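Local coordinates for protein GTP-sensing transcriptional pleiotropic repressor CodY (Clostridioides difficile, PDB 5N0L) that binds isoleucine in its GAF domain as a nutrient sensor and probably represses transcription in response to branched-chain amino acids and GTP, at residues E106-G109 against R110-K113; E93-N96 against G97-L101; F139-D142 against D143-I146; A147-S150 against A151-G155; K14-K17 against T18-T21. One frame throughout, in Å; residues are numbered along the deposited sequence.

Contact 1 (E106-G109 against R110-K113); sequences EEHG and RLQK. With ILE (isoleucine), chain G.
E107 OE1 is gripped by three donors: R110 NE at 2.7 Å, the amino N of the bound isoleucine at 2.9 Å and a water that also donates to R110 O. The R110 bond is nearly straight (175°), and R110 NH1 makes a second one to E107 OE2 at 2.9 Å, so the salt bridge is side-on with one nitrogen to each oxygen. Both oxygens lie in the guanidinium plane, yet the nitrogens meet them from above the carboxylate, the two planes being 41° apart. In R110 the bend at chi3 (-73°) presents NE and NH1 together to the E107 carboxylate. Two type I beta turns, E107 to R110 and R110 to K113, accompany it; R110 N closes the first by donating to E107 O at 2.8 Å. L111 CD2 packs on that same carbonyl oxygen, at 3.4 Å from E107 O. At the far end K113 NZ donates to the isoleucine carboxylate O at 2.7 Å and pairs with D63, so the two turns hold both charged ends of the ligand. E107 OE2 also bonds to Y81. The segment lies in the loop between helix 100-103, which H108 and L111 touch through L101, and strand 114-122.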
loop_
_atom_site.group_PDB
_atom_site.type_symbol
_atom_site.label_atom_id
_atom_site.label_comp_id
_atom_site.label_asym_id
_atom_site.label_seq_id
_atom_site.Cartn_x
_atom_site.Cartn_y
_atom_site.Cartn_z
ATOM N N GLU A 106 37.741 9.347 -10.564
ATOM C CA GLU A 106 38.609 8.233 -10.320
ATOM C C GLU A 106 38.693 7.284 -11.481
ATOM O O GLU A 106 39.043 6.085 -11.329
ATOM C CB GLU A 106 38.083 7.424 -9.085
ATOM C CG GLU A 106 37.900 8.212 -7.810
ATOM C CD GLU A 106 39.127 9.015 -7.528
ATOM O OE1 GLU A 106 40.216 8.384 -7.431
ATOM O OE2 GLU A 106 39.013 10.270 -7.466
ATOM N N GLU A 107 38.399 7.766 -12.674
ATOM C CA GLU A 107 38.336 6.841 -13.752
ATOM C C GLU A 107 39.593 6.726 -14.584
ATOM O O GLU A 107 39.500 6.224 -15.774
ATOM C CB GLU A 107 37.139 7.203 -14.672
ATOM C CG GLU A 107 35.809 7.019 -14.019
ATOM C CD GLU A 107 35.588 5.631 -13.470
ATOM O OE1 GLU A 107 35.617 4.705 -14.317
ATOM O OE2 GLU A 107 35.396 5.478 -12.175
ATOM N N HIS A 108 40.759 7.055 -14.025
ATOM C CA HIS A 108 41.983 7.244 -14.844
ATOM C C HIS A 108 42.492 6.060 -15.743
ATOM O O HIS A 108 43.127 6.313 -16.835
ATOM C CB HIS A 108 43.132 7.912 -14.064
ATOM C CG HIS A 108 43.621 9.172 -14.723
ATOM N ND1 HIS A 108 44.080 9.192 -16.034
ATOM C CD2 HIS A 108 43.646 10.462 -14.298
ATOM C CE1 HIS A 108 44.390 10.433 -16.378
ATOM N NE2 HIS A 108 44.147 11.220 -15.339
ATOM N N GLY A 109 42.221 4.798 -15.377
ATOM C CA GLY A 109 42.508 3.700 -16.387
ATOM C C GLY A 109 41.354 3.327 -17.356
ATOM O O GLY A 109 41.451 2.339 -18.100
ATOM N N ARG A 110 40.249 4.081 -17.345
ATOM C CA ARG A 110 38.992 3.609 -17.972
ATOM C C ARG A 110 38.437 4.727 -18.864
ATOM O O ARG A 110 37.234 4.884 -19.012
ATOM C CB ARG A 110 37.959 3.217 -16.897
ATOM C CG ARG A 110 38.392 2.051 -16.027
ATOM C CD ARG A 110 37.314 1.581 -15.068
ATOM N NE ARG A 110 37.028 2.470 -13.914
ATOM C CZ ARG A 110 37.373 2.236 -12.642
ATOM N NH1 ARG A 110 37.008 3.087 -11.704
ATOM N NH2 ARG A 110 38.103 1.180 -12.300
ATOM N N LEU A 111 39.333 5.502 -19.476
ATOM C CA LEU A 111 38.922 6.744 -20.151
ATOM C C LEU A 111 38.463 6.434 -21.536
ATOM O O LEU A 111 37.837 7.320 -22.143
ATOM C CB LEU A 111 40.003 7.842 -20.179
ATOM C CG LEU A 111 40.453 8.276 -18.739
ATOM C CD1 LEU A 111 41.568 9.306 -18.865
ATOM C CD2 LEU A 111 39.256 8.826 -17.954
ATOM N N GLN A 112 38.747 5.219 -22.012
ATOM C CA GLN A 112 38.271 4.743 -23.377
ATOM C C GLN A 112 36.811 4.285 -23.373
ATOM O O GLN A 112 36.208 3.983 -24.369
ATOM C CB GLN A 112 39.133 3.647 -23.995
ATOM C CG GLN A 112 40.494 3.380 -23.427
ATOM C CD GLN A 112 40.420 2.323 -22.329
ATOM O OE1 GLN A 112 40.547 1.107 -22.640
ATOM N NE2 GLN A 112 40.189 2.766 -21.037
ATOM N N LYS A 113 36.170 4.250 -22.245
ATOM C CA LYS A 113 34.797 3.837 -22.162
ATOM C C LYS A 113 33.806 4.955 -22.550
ATOM O O LYS A 113 34.144 6.123 -22.585
ATOM C CB LYS A 113 34.488 3.414 -20.699
ATOM C CG LYS A 113 35.344 2.202 -20.373
ATOM C CD LYS A 113 35.021 1.645 -18.991
ATOM C CE LYS A 113 33.799 0.814 -19.018
ATOM N NZ LYS A 113 33.470 0.090 -17.731
HETATM N N ILE G . 33.734 2.891 -13.032
HETATM C CA ILE G . 32.415 2.842 -13.731
HETATM C C ILE G . 32.431 1.749 -14.768
HETATM O O ILE G . 33.357 1.715 -15.575
HETATM C CB ILE G . 32.097 4.191 -14.340
HETATM C CG1 ILE G . 31.903 5.215 -13.212
HETATM C CG2 ILE G . 30.801 4.142 -15.078
HETATM C CD1 ILE G . 30.573 5.137 -12.486
HETATM O OXT ILE G . 31.573 0.895 -14.695
HETATM O O HOH W 1 35.135 5.381 -17.085
HETATM O O HOH W 2 42.236 5.187 -19.603
#

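Contact 2 (E93-N96 against G97-L101); sequences ENLN and GEKIL
A cis peptide between N96 and G97 joins the two segments and brings their CA atoms to 3.2 Å. Just before it the strand ends in a G1 beta bulge, in which N94 and L95 both face T115. The first bonds of the following turn lie within 97-101: I100 N donates to G97 O at 3.1 Å and L101 N to E98 O at 3.0 Å, the i to i-3 spacing of a tight, weakly bonded helical start. A water links the two segments, giving a hydrogen to N96 O at 2.7 Å and accepting from K99 N, so a carbonyl and an amide at the bend share one solvent partner.

The side-chain contact is apolar. L95 sends its CG anti to the backbone N (chi1 -176°), which carries the isobutyl group against the first helical turn, where CG lies 3.7 Å from I100 CA and CD1 lies 3.7 Å from K99 O. The two side chains meet at a slant, L95 CG being 3.9 Å from I100 CG1. I100 reaches back with that same CG1 to the backbone of N96, while its CD1 rests near N96 CA. K99 CB packs against N96 O at 3.6 Å and also borders L95 CD1.

The amide of N96 works outside the bend: its ND2 donates to K113 O. This stretch therefore joins edge strand 92-95 of the five-stranded antiparallel sheet to helix 100-103, with strand 114-122 pairing alongside through T115 and I100 also touching E107 of the isoleucine pocket.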
loop_
_atom_site.group_PDB
_atom_site.type_symbol
_atom_site.label_atom_id
_atom_site.label_comp_id
_atom_site.label_asym_id
_atom_site.label_seq_id
_atom_site.Cartn_x
_atom_site.Cartn_y
_atom_site.Cartn_z
ATOM N N GLU A 93 24.935 11.801 -22.778
ATOM C CA GLU A 93 25.305 10.592 -23.515
ATOM C C GLU A 93 26.698 10.571 -23.946
ATOM O O GLU A 93 27.242 11.592 -24.345
ATOM C CB GLU A 93 24.392 10.259 -24.679
ATOM C CG GLU A 93 24.266 11.221 -25.758
ATOM C CD GLU A 93 24.009 10.540 -27.133
ATOM O OE1 GLU A 93 23.696 9.323 -27.376
ATOM O OE2 GLU A 93 24.192 11.292 -28.035
ATOM N N ASN A 94 27.289 9.382 -23.905
ATOM C CA ASN A 94 28.618 9.134 -24.435
ATOM C C ASN A 94 29.695 9.989 -23.886
ATOM O O ASN A 94 30.515 10.519 -24.583
ATOM C CB ASN A 94 28.604 9.202 -26.026
ATOM C CG ASN A 94 27.784 8.148 -26.617
ATOM O OD1 ASN A 94 26.961 8.381 -27.578
ATOM N ND2 ASN A 94 27.974 6.955 -26.109
ATOM N N LEU A 95 29.689 10.172 -22.556
ATOM C CA LEU A 95 30.759 10.754 -21.916
ATOM C C LEU A 95 31.970 9.799 -22.140
ATOM O O LEU A 95 31.856 8.556 -21.991
ATOM C CB LEU A 95 30.341 10.828 -20.387
ATOM C CG LEU A 95 31.268 11.496 -19.468
ATOM C CD1 LEU A 95 31.345 12.971 -19.793
ATOM C CD2 LEU A 95 30.679 11.326 -18.038
ATOM N N ASN A 96 33.089 10.384 -22.588
ATOM C CA ASN A 96 34.324 9.726 -23.081
ATOM C C ASN A 96 35.389 10.918 -23.130
ATOM O O ASN A 96 34.996 12.037 -23.072
ATOM C CB ASN A 96 33.911 9.198 -24.513
ATOM C CG ASN A 96 35.015 8.464 -25.280
ATOM O OD1 ASN A 96 35.479 9.007 -26.279
ATOM N ND2 ASN A 96 35.403 7.240 -24.903
ATOM N N GLY A 97 36.693 10.824 -23.270
ATOM C CA GLY A 97 37.524 10.005 -22.680
ATOM C C GLY A 97 37.895 10.949 -21.463
ATOM O O GLY A 97 37.378 10.700 -20.405
ATOM N N GLU A 98 38.719 12.001 -21.581
ATOM C CA GLU A 98 39.081 12.843 -20.376
ATOM C C GLU A 98 37.932 13.635 -19.792
ATOM O O GLU A 98 37.919 13.919 -18.549
ATOM C CB GLU A 98 40.295 13.785 -20.572
ATOM C CG GLU A 98 41.622 13.033 -20.652
ATOM C CD GLU A 98 42.790 13.781 -20.038
ATOM O OE1 GLU A 98 43.625 14.283 -20.814
ATOM O OE2 GLU A 98 42.862 13.847 -18.779
ATOM N N LYS A 99 36.934 13.991 -20.602
ATOM C CA LYS A 99 35.753 14.601 -19.990
ATOM C C LYS A 99 35.097 13.715 -18.885
ATOM O O LYS A 99 34.411 14.249 -18.083
ATOM C CB LYS A 99 34.705 14.941 -21.010
ATOM C CG LYS A 99 34.128 16.355 -20.918
ATOM C CD LYS A 99 33.682 16.819 -22.326
ATOM C CE LYS A 99 32.619 15.888 -22.887
ATOM N NZ LYS A 99 33.019 15.041 -24.066
ATOM N N ILE A 100 35.234 12.384 -18.943
ATOM C CA ILE A 100 34.666 11.491 -17.936
ATOM C C ILE A 100 35.051 12.020 -16.554
ATOM O O ILE A 100 34.239 11.978 -15.631
ATOM C CB ILE A 100 35.172 10.049 -18.109
ATOM C CG1 ILE A 100 34.490 9.339 -19.313
ATOM C CG2 ILE A 100 34.801 9.181 -16.940
ATOM C CD1 ILE A 100 35.321 8.176 -19.814
ATOM N N LEU A 101 36.260 12.497 -16.435
ATOM C CA LEU A 101 36.824 12.918 -15.135
ATOM C C LEU A 101 36.171 14.121 -14.459
ATOM O O LEU A 101 36.331 14.291 -13.233
ATOM C CB LEU A 101 38.335 13.138 -15.245
ATOM C CG LEU A 101 39.237 11.967 -15.626
ATOM C CD1 LEU A 101 40.657 12.462 -15.803
ATOM C CD2 LEU A 101 39.238 10.831 -14.602
HETATM O O HOH W 3 36.977 13.896 -23.474
#

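Contact 3 (F139-D142 against D143-I146); sequences FNDD and DLVI
N140 and D143 form a capping box at the start of helix 141-158. N140, the N-cap residue, accepts from D143 N through OD1 at 2.9 Å with an N-H...O angle of 162°; D143 returns the bond, its OD2 accepting from N140 N, also at 2.9 Å and nearly straight. In the return bond the donor reaches OD2 on its anti side, well out of the carboxylate plane. The N140 amide and the D143 carboxylate are stacked, their planes only 8° apart. N140 holds its CG between the backbone N and the carbonyl carbon (chi1 68°), the torsion that lets OD1 reach forward to D143 N.

After the box, the backbone bonds of the first turn follow: L144 N to N140 O at 3.1 Å and V145 N to D141 O at 3.0 Å. In the next shell F139 stands nearly perpendicular to the D143 carboxylate and makes a cation-pi contact with R134, which also forms a weak, long ion pair with D143 OD2. D141 OD2 bonds to S6 of a second subunit, and V145 packs on V145 of a fourth, so this helix start also lies at subunit interfaces. D143 CB sits at the F139 ring edge, in its plane, 4.0 Å from CD1.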
loop_
_atom_site.group_PDB
_atom_site.type_symbol
_atom_site.label_atom_id
_atom_site.label_comp_id
_atom_site.label_asym_id
_atom_site.label_seq_id
_atom_site.Cartn_x
_atom_site.Cartn_y
_atom_site.Cartn_z
ATOM N N PHE A 139 26.852 4.730 -27.518
ATOM C CA PHE A 139 25.421 4.514 -27.429
ATOM C C PHE A 139 24.772 5.299 -28.547
ATOM O O PHE A 139 25.214 6.364 -28.891
ATOM C CB PHE A 139 24.938 4.982 -26.090
ATOM C CG PHE A 139 25.484 4.100 -24.943
ATOM C CD1 PHE A 139 24.907 2.937 -24.686
ATOM C CD2 PHE A 139 26.587 4.477 -24.205
ATOM C CE1 PHE A 139 25.340 2.079 -23.617
ATOM C CE2 PHE A 139 27.026 3.631 -23.135
ATOM C CZ PHE A 139 26.407 2.444 -22.880
ATOM N N ASN A 140 23.723 4.746 -29.090
ATOM C CA ASN A 140 22.962 5.474 -30.163
ATOM C C ASN A 140 21.599 5.823 -29.621
ATOM O O ASN A 140 21.245 5.555 -28.406
ATOM C CB ASN A 140 23.040 4.562 -31.391
ATOM C CG ASN A 140 22.264 3.266 -31.241
ATOM O OD1 ASN A 140 21.168 3.213 -30.589
ATOM N ND2 ASN A 140 22.806 2.178 -31.839
ATOM N N ASP A 141 20.737 6.449 -30.380
ATOM C CA ASP A 141 19.447 6.905 -29.912
ATOM C C ASP A 141 18.512 5.771 -29.508
ATOM O O ASP A 141 17.606 6.015 -28.699
ATOM C CB ASP A 141 18.728 7.792 -30.998
ATOM C CG ASP A 141 19.370 9.160 -31.164
ATOM O OD1 ASP A 141 20.268 9.500 -30.359
ATOM O OD2 ASP A 141 18.995 9.918 -32.132
ATOM N N ASP A 142 18.641 4.591 -30.154
ATOM C CA ASP A 142 17.863 3.408 -29.842
ATOM C C ASP A 142 18.268 2.990 -28.376
ATOM O O ASP A 142 17.377 2.601 -27.685
ATOM C CB ASP A 142 18.015 2.259 -30.759
ATOM C CG ASP A 142 17.306 2.613 -32.148
ATOM O OD1 ASP A 142 16.252 3.322 -32.116
ATOM O OD2 ASP A 142 17.743 2.113 -33.165
ATOM N N ASP A 143 19.531 3.009 -28.154
ATOM C CA ASP A 143 20.067 2.657 -26.733
ATOM C C ASP A 143 19.481 3.617 -25.716
ATOM O O ASP A 143 19.039 3.183 -24.589
ATOM C CB ASP A 143 21.514 2.760 -26.751
ATOM C CG ASP A 143 22.198 1.701 -27.584
ATOM O OD1 ASP A 143 21.731 0.574 -27.787
ATOM O OD2 ASP A 143 23.296 2.061 -28.090
ATOM N N LEU A 144 19.417 4.875 -26.058
ATOM C CA LEU A 144 18.812 5.908 -25.232
ATOM C C LEU A 144 17.351 5.730 -24.980
ATOM O O LEU A 144 16.856 6.022 -23.879
ATOM C CB LEU A 144 19.178 7.320 -25.689
ATOM C CG LEU A 144 20.599 7.818 -25.810
ATOM C CD1 LEU A 144 20.741 9.324 -26.166
ATOM C CD2 LEU A 144 21.338 7.579 -24.503
ATOM N N VAL A 145 16.574 5.259 -26.013
ATOM C CA VAL A 145 15.209 4.963 -25.816
ATOM C C VAL A 145 15.119 3.951 -24.633
ATOM O O VAL A 145 14.238 4.124 -23.773
ATOM C CB VAL A 145 14.520 4.362 -27.060
ATOM C CG1 VAL A 145 13.165 3.748 -26.842
ATOM C CG2 VAL A 145 14.424 5.560 -28.067
ATOM N N ILE A 146 15.854 2.901 -24.769
ATOM C CA ILE A 146 15.749 1.746 -23.808
ATOM C C ILE A 146 16.167 2.285 -22.422
ATOM O O ILE A 146 15.485 2.057 -21.433
ATOM C CB ILE A 146 16.580 0.562 -24.206
ATOM C CG1 ILE A 146 15.971 -0.018 -25.546
ATOM C CG2 ILE A 146 16.653 -0.508 -23.111
ATOM C CD1 ILE A 146 16.882 -0.977 -26.167
#

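Contact 4 (A147-S150 against A151-G155); sequences AEYS and ATVVG
E148 O accepts two bonds from T152, one from the backbone N at 3.0 Å and one from the hydroxyl OG1 at 2.9 Å, and the two donors arrive on opposite faces of the carbonyl plane. The hydroxyl gets there because OG1 stands anti to its own carbonyl carbon (chi1 -65°), facing the preceding turn, toward E148 O. T152 OG1 is itself bonded to Q20 NE2 of a second subunit, so the hydroxyl donates within the helix and accepts across the interface.

The remaining backbone donors are met in the usual i to i-4 manner: A151 N by A147 O and V153 N by Y149 O, both at 2.9 Å, and V154 N by S150 O. Among the polar side chains, S150 OG bonds to I146 O one turn earlier, while E148 OE2 is held by T91 and by a salt bridge to R13 of the second subunit.

V153 CG2 approaches the Y149 ring at its edge, 4.5 Å from CD1. That ring stacks on Y149 of a fourth subunit, whereas A151 and V154 face the sheet through I120. This is a buried alpha-helix, here the C-terminal helix of a GAF domain, packed against its own beta-sheet, helix 30-40 and neighbouring subunits.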
loop_
_atom_site.group_PDB
_atom_site.type_symbol
_atom_site.label_atom_id
_atom_site.label_comp_id
_atom_site.label_asym_id
_atom_site.label_seq_id
_atom_site.Cartn_x
_atom_site.Cartn_y
_atom_site.Cartn_z
ATOM N N ALA A 147 17.228 3.006 -22.409
ATOM C CA ALA A 147 17.726 3.595 -21.087
ATOM C C ALA A 147 16.781 4.527 -20.475
ATOM O O ALA A 147 16.535 4.477 -19.220
ATOM C CB ALA A 147 19.035 4.235 -21.215
ATOM N N GLU A 148 16.178 5.424 -21.232
ATOM C CA GLU A 148 15.309 6.373 -20.709
ATOM C C GLU A 148 13.973 5.841 -20.241
ATOM O O GLU A 148 13.442 6.310 -19.161
ATOM C CB GLU A 148 15.132 7.577 -21.624
ATOM C CG GLU A 148 16.406 8.372 -21.727
ATOM C CD GLU A 148 16.307 9.666 -22.475
ATOM O OE1 GLU A 148 15.164 10.055 -22.868
ATOM O OE2 GLU A 148 17.402 10.283 -22.618
ATOM N N TYR A 149 13.378 4.896 -20.985
ATOM C CA TYR A 149 12.197 4.356 -20.546
ATOM C C TYR A 149 12.495 3.468 -19.277
ATOM O O TYR A 149 11.645 3.465 -18.374
ATOM C CB TYR A 149 11.320 3.663 -21.552
ATOM C CG TYR A 149 11.481 2.291 -21.839
ATOM C CD1 TYR A 149 11.017 1.259 -20.951
ATOM C CD2 TYR A 149 11.904 1.904 -23.130
ATOM C CE1 TYR A 149 11.077 -0.049 -21.317
ATOM C CE2 TYR A 149 11.977 0.601 -23.470
ATOM C CZ TYR A 149 11.525 -0.376 -22.600
ATOM O OH TYR A 149 11.604 -1.668 -22.995
ATOM N N SER A 150 13.605 2.788 -19.275
ATOM C CA SER A 150 13.969 1.944 -18.080
ATOM C C SER A 150 14.172 2.810 -16.855
ATOM O O SER A 150 13.613 2.424 -15.761
ATOM C CB SER A 150 15.225 1.171 -18.383
ATOM O OG SER A 150 15.050 0.120 -19.308
ATOM N N ALA A 151 14.811 3.948 -17.006
ATOM C CA ALA A 151 14.905 4.959 -15.893
ATOM C C ALA A 151 13.596 5.466 -15.420
ATOM O O ALA A 151 13.330 5.592 -14.204
ATOM C CB ALA A 151 15.818 6.103 -16.251
ATOM N N THR A 152 12.670 5.779 -16.357
ATOM C CA THR A 152 11.370 6.180 -16.004
ATOM C C THR A 152 10.607 5.080 -15.213
ATOM O O THR A 152 9.897 5.396 -14.244
ATOM C CB THR A 152 10.589 6.571 -17.326
ATOM O OG1 THR A 152 11.256 7.715 -17.859
ATOM C CG2 THR A 152 9.212 6.934 -17.046
ATOM N N VAL A 153 10.756 3.828 -15.616
ATOM C CA VAL A 153 10.116 2.741 -14.897
ATOM C C VAL A 153 10.702 2.633 -13.427
ATOM O O VAL A 153 9.879 2.517 -12.458
ATOM C CB VAL A 153 10.314 1.415 -15.610
ATOM C CG1 VAL A 153 10.005 0.198 -14.721
ATOM C CG2 VAL A 153 9.385 1.403 -16.792
ATOM N N VAL A 154 11.980 2.762 -13.311
ATOM C CA VAL A 154 12.596 2.822 -11.893
ATOM C C VAL A 154 11.940 3.942 -11.084
ATOM O O VAL A 154 11.429 3.675 -9.940
ATOM C CB VAL A 154 14.123 2.924 -11.886
ATOM C CG1 VAL A 154 14.665 3.067 -10.376
ATOM C CG2 VAL A 154 14.806 1.754 -12.536
ATOM N N GLY A 155 11.810 5.143 -11.690
ATOM C CA GLY A 155 11.068 6.241 -11.097
ATOM C C GLY A 155 9.656 5.973 -10.588
ATOM O O GLY A 155 9.276 6.410 -9.486
#

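Contact 5 (K14-K17 against T18-T21); sequences KINK and TLQT
Helix 7-22, the N-terminal helix of the domain, contributes two successive turns here, and its chain of i to i-4 bonds is regular through most of them. T18 N donates to K14 O and L19 N to I15 O. Q20 N follows with a bond to N16 O of 2.6 Å, its N-H...O angle 163° and the donor nearly in line with the carbonyl bond.

At the end of the segment the threonine hydroxyl joins in. T21 OG1 donates to K17 O at 2.7 Å, with a C=O...O angle of 162°, whereas the backbone bond from T21 N to the same oxygen is weak and doubtful, the place of that nitrogen being less sure. The hydroxyl can reach because OG1 is anti to the threonine carbonyl carbon (chi1 -89°), on the side that faces the preceding turn.

Along one flank I15 and L19 lie side by side and point the same way, I15 CG2 touching L19 CD1 at 3.9 Å. N16 OD1 borders the same L19 methyl at 4.1 Å. Q20 runs back along the helix, its CB 3.2 Å from N16 O; NE2 lies beside N16 CB and is turned to a fifth subunit, which takes its hydrogen bond.

I15 and L19 pack on Y149 and V153 of a third subunit, while N16, L19 and Q20 meet the fifth, so the helix is used on more than one side. Such a helix, projecting from its own domain to pack on those of its neighbours, is consistent with one that serves in subunit assembly.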
loop_
_atom_site.group_PDB
_atom_site.type_symbol
_atom_site.label_atom_id
_atom_site.label_comp_id
_atom_site.label_asym_id
_atom_site.label_seq_id
_atom_site.Cartn_x
_atom_site.Cartn_y
_atom_site.Cartn_z
ATOM N N LYS A 14 22.183 -2.915 17.521
ATOM C CA LYS A 14 22.733 -2.824 16.146
ATOM C C LYS A 14 21.721 -3.256 15.166
ATOM O O LYS A 14 21.507 -2.509 14.170
ATOM C CB LYS A 14 23.987 -3.634 15.981
ATOM C CG LYS A 14 25.216 -2.970 16.511
ATOM C CD LYS A 14 26.543 -3.681 16.149
ATOM C CE LYS A 14 27.569 -3.422 17.265
ATOM N NZ LYS A 14 28.972 -3.557 16.823
ATOM N N ILE A 15 21.145 -4.406 15.361
ATOM C CA ILE A 15 20.085 -4.897 14.484
ATOM C C ILE A 15 18.962 -3.849 14.385
ATOM O O ILE A 15 18.508 -3.541 13.263
ATOM C CB ILE A 15 19.492 -6.250 14.897
ATOM C CG1 ILE A 15 20.514 -7.388 14.893
ATOM C CG2 ILE A 15 18.209 -6.643 14.088
ATOM C CD1 ILE A 15 21.104 -7.789 13.572
ATOM N N ASN A 16 18.504 -3.298 15.530
ATOM C CA ASN A 16 17.379 -2.408 15.544
ATOM C C ASN A 16 17.711 -1.109 14.828
ATOM O O ASN A 16 16.817 -0.506 14.186
ATOM C CB ASN A 16 16.846 -2.163 16.995
ATOM C CG ASN A 16 16.176 -3.416 17.594
ATOM O OD1 ASN A 16 15.803 -4.390 16.877
ATOM N ND2 ASN A 16 15.961 -3.384 18.945
ATOM N N LYS A 17 18.977 -0.701 14.860
ATOM C CA LYS A 17 19.375 0.544 14.140
ATOM C C LYS A 17 19.204 0.284 12.657
ATOM O O LYS A 17 18.709 1.187 11.943
ATOM C CB LYS A 17 20.806 0.994 14.431
ATOM C CG LYS A 17 20.978 1.729 15.782
ATOM C CD LYS A 17 22.462 1.958 16.056
ATOM C CE LYS A 17 22.835 1.863 17.567
ATOM N NZ LYS A 17 24.104 1.126 17.904
ATOM N N THR A 18 19.583 -0.898 12.221
ATOM C CA THR A 18 19.374 -1.271 10.818
ATOM C C THR A 18 17.901 -1.291 10.449
ATOM O O THR A 18 17.507 -0.760 9.374
ATOM C CB THR A 18 20.056 -2.599 10.501
ATOM O OG1 THR A 18 21.450 -2.395 10.600
ATOM C CG2 THR A 18 19.733 -3.101 9.008
ATOM N N LEU A 19 17.076 -1.879 11.311
ATOM C CA LEU A 19 15.616 -1.945 11.097
ATOM C C LEU A 19 14.898 -0.621 11.188
ATOM O O LEU A 19 14.129 -0.269 10.283
ATOM C CB LEU A 19 14.972 -2.906 12.075
ATOM C CG LEU A 19 15.400 -4.299 11.877
ATOM C CD1 LEU A 19 14.765 -5.118 13.002
ATOM C CD2 LEU A 19 14.982 -4.827 10.449
ATOM N N GLN A 20 15.081 0.061 12.315
ATOM C CA GLN A 20 14.441 1.357 12.562
ATOM C C GLN A 20 14.704 2.310 11.440
ATOM O O GLN A 20 13.971 3.237 11.247
ATOM C CB GLN A 20 14.929 2.016 13.845
ATOM C CG GLN A 20 14.229 1.457 15.060
ATOM C CD GLN A 20 15.057 1.603 16.314
ATOM O OE1 GLN A 20 16.024 2.328 16.331
ATOM N NE2 GLN A 20 14.686 0.893 17.351
ATOM N N THR A 21 15.803 2.059 10.773
ATOM C CA THR A 21 16.277 2.813 9.651
ATOM C C THR A 21 15.506 2.482 8.434
ATOM O O THR A 21 14.868 3.349 7.876
ATOM C CB THR A 21 17.691 2.431 9.413
ATOM O OG1 THR A 21 18.470 3.301 10.207
ATOM C CG2 THR A 21 18.088 2.577 7.901
#

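How the contacts relate
Along the chain the order is contact 5, contact 2, contact 1, contact 3 and contact 4. Contacts 1 and 2 are neighbours in contact with each other, their centres about 9 Å apart; contact 1 supplies three residues of the isoleucine pocket, and contact 2 packs against it. Contacts 3 and 4 are successive parts of helix 141-158, with centres about 12 Å apart, and contact 3 also touches contact 2 through E93 and L144. Contact 5 stands apart on helix 7-22, its centre about 38 Å from that of contact 1 and 31 Å from that of contact 4. It nevertheless packs on helix 141-158 of other subunits, which links ligand-binding domains within the six-chain assembly.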